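Local coordinates for uncharacterized protein BF1032 (Bacteroides fragilis, PDB 3NRH) that is of unknown function but forms a two-subunit, predominantly alpha-helical assembly belonging to the DUF5063 family, at residues 46-50 / 157-161. Numbering follows the deposited sequence.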
loop_
_atom_site.group_PDB
_atom_site.type_symbol
_atom_site.label_atom_id
_atom_site.label_comp_id
_atom_site.label_asym_id
_atom_site.label_seq_id
_atom_site.Cartn_x
_atom_site.Cartn_y
_atom_site.Cartn_z
ATOM N N LEU A 46 -0.848 2.148 6.579
ATOM C CA LEU A 46 -1.793 1.503 5.672
ATOM C C LEU A 46 -1.204 0.432 4.753
ATOM O O LEU A 46 -1.761 -0.661 4.647
ATOM C CB LEU A 46 -2.539 2.549 4.837
ATOM C CG LEU A 46 -3.469 3.486 5.621
ATOM C CD1 LEU A 46 -4.166 4.418 4.648
ATOM C CD2 LEU A 46 -4.490 2.685 6.403
ATOM N N PRO A 47 -0.080 0.719 4.074
ATOM C CA PRO A 47 0.459 -0.331 3.203
ATOM C C PRO A 47 0.904 -1.571 3.974
ATOM O O PRO A 47 0.803 -2.692 3.474
ATOM C CB PRO A 47 1.612 0.368 2.475
ATOM C CG PRO A 47 2.038 1.447 3.436
ATOM C CD PRO A 47 0.716 1.958 3.975
ATOM N N LEU A 48 1.392 -1.371 5.192
ATOM C CA LEU A 48 1.828 -2.501 6.002
ATOM C C LEU A 48 0.607 -3.300 6.455
ATOM O O LEU A 48 0.644 -4.528 6.503
ATOM C CB LEU A 48 2.618 -2.018 7.221
ATOM C CG LEU A 48 3.196 -3.129 8.110
ATOM C CD1 LEU A 48 4.073 -4.067 7.294
ATOM C CD2 LEU A 48 3.986 -2.498 9.235
ATOM N N LEU A 49 -0.473 -2.597 6.785
ATOM C CA LEU A 49 -1.699 -3.253 7.220
ATOM C C LEU A 49 -2.271 -4.085 6.071
ATOM O O LEU A 49 -2.719 -5.219 6.271
ATOM C CB LEU A 49 -2.720 -2.207 7.687
ATOM C CG LEU A 49 -4.078 -2.694 8.208
ATOM C CD1 LEU A 49 -3.891 -3.568 9.438
ATOM C CD2 LEU A 49 -4.953 -1.488 8.544
ATOM N N TYR A 50 -2.240 -3.527 4.865
ATOM C CA TYR A 50 -2.749 -4.230 3.693
ATOM C C TYR A 50 -1.916 -5.489 3.438
ATOM O O TYR A 50 -2.454 -6.576 3.202
ATOM C CB TYR A 50 -2.686 -3.326 2.456
ATOM C CG TYR A 50 -3.346 -3.943 1.245
ATOM C CD1 TYR A 50 -4.700 -3.742 0.985
ATOM C CD2 TYR A 50 -2.631 -4.791 0.400
ATOM C CE1 TYR A 50 -5.331 -4.376 -0.089
ATOM C CE2 TYR A 50 -3.251 -5.434 -0.669
ATOM C CZ TYR A 50 -4.600 -5.223 -0.906
ATOM O OH TYR A 50 -5.214 -5.892 -1.939
ATOM N N LEU A 157 -9.202 0.754 2.133
ATOM C CA LEU A 157 -7.819 1.031 2.489
ATOM C C LEU A 157 -7.037 1.560 1.282
ATOM O O LEU A 157 -6.367 2.589 1.372
ATOM C CB LEU A 157 -7.152 -0.245 3.048
ATOM C CG LEU A 157 -5.717 -0.109 3.581
ATOM C CD1 LEU A 157 -5.377 -1.297 4.461
ATOM C CD2 LEU A 157 -4.727 -0.013 2.426
ATOM N N VAL A 158 -7.123 0.869 0.146
ATOM C CA VAL A 158 -6.396 1.325 -1.037
ATOM C C VAL A 158 -6.923 2.666 -1.557
ATOM O O VAL A 158 -6.145 3.504 -2.022
ATOM C CB VAL A 158 -6.424 0.270 -2.167
ATOM C CG1 VAL A 158 -5.640 -0.963 -1.735
ATOM C CG2 VAL A 158 -7.846 -0.107 -2.506
ATOM N N ASN A 159 -8.234 2.877 -1.470
ATOM C CA ASN A 159 -8.823 4.142 -1.917
ATOM C C ASN A 159 -8.303 5.276 -1.040
ATOM O O ASN A 159 -7.967 6.355 -1.531
ATOM C CB ASN A 159 -10.353 4.113 -1.824
ATOM C CG ASN A 159 -10.990 3.186 -2.839
ATOM O OD1 ASN A 159 -10.374 2.816 -3.837
ATOM N ND2 ASN A 159 -12.244 2.819 -2.595
ATOM N N THR A 160 -8.230 5.022 0.263
ATOM C CA THR A 160 -7.755 6.024 1.210
ATOM C C THR A 160 -6.278 6.321 0.994
ATOM O O THR A 160 -5.841 7.464 1.125
ATOM C CB THR A 160 -7.968 5.560 2.664
ATOM O OG1 THR A 160 -9.361 5.304 2.877
ATOM C CG2 THR A 160 -7.506 6.630 3.640
HETATM N N MSE A 161 -5.506 5.288 0.673
HETATM C CA MSE A 161 -4.083 5.464 0.419
HETATM C C MSE A 161 -3.882 6.397 -0.766
HETATM O O MSE A 161 -2.999 7.258 -0.751
HETATM C CB MSE A 161 -3.423 4.126 0.103
HETATM C CG MSE A 161 -2.810 3.439 1.291
HETATM SE SE MSE A 161 -1.827 1.888 0.700
HETATM C CE MSE A 161 -0.225 2.771 0.117
#
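Leu46 runs alongside both Leu157 and the selenomethionine Met161 of the facing helix, in the opposite direction to each. Its CB rests 3.7 Å from CG of Met161, while its CD1 branch reaches over to the methyl CG2 of Thr160, crossing that side chain at about a right angle. Pro47 meets the far end of Met161: the selenomethionine bends at chi3 (80°), which brings its CE methyl to 3.8 Å from CB of Pro47. The proline also marks a kink, since its N carries no hydrogen and makes no hydrogen bond to the turn before. Leu49 joins through one branch, CD2, at 4.1 Å from CD1 of Leu157.

Tyr50 closes the patch. CD1 and CD2 of Leu157 both lie 3.9 Å from CB of Tyr50, and CG1 of Val158 comes obliquely to the ring, 3.8 Å from CE1 of Tyr50. Leu157 gives up more surface to the contact than any other residue. Its chain leaves the helix with chi1 at -175°, CG opposite the backbone N, and reaches the turn of 46-50, where CD1 of Leu157 comes within 3.7 Å of the Leu46 carbonyl O, already bonded to the N of Tyr50.

The two helix segments run nearly antiparallel, at 159°, with axes 10.3 Å apart, an apolar seam deep in the helical bundle. Helix 11-28 covers it beside Leu46 and Leu49, through Phe23, Phe16 and Val19; helix 112-131 packs on Leu157 and Thr160. Beyond Tyr50 lies the second subunit, whose His165 takes part in a hydrogen bond with the phenol OH, so this seam between helices 35-54 and 135-169 borders the dimer interface.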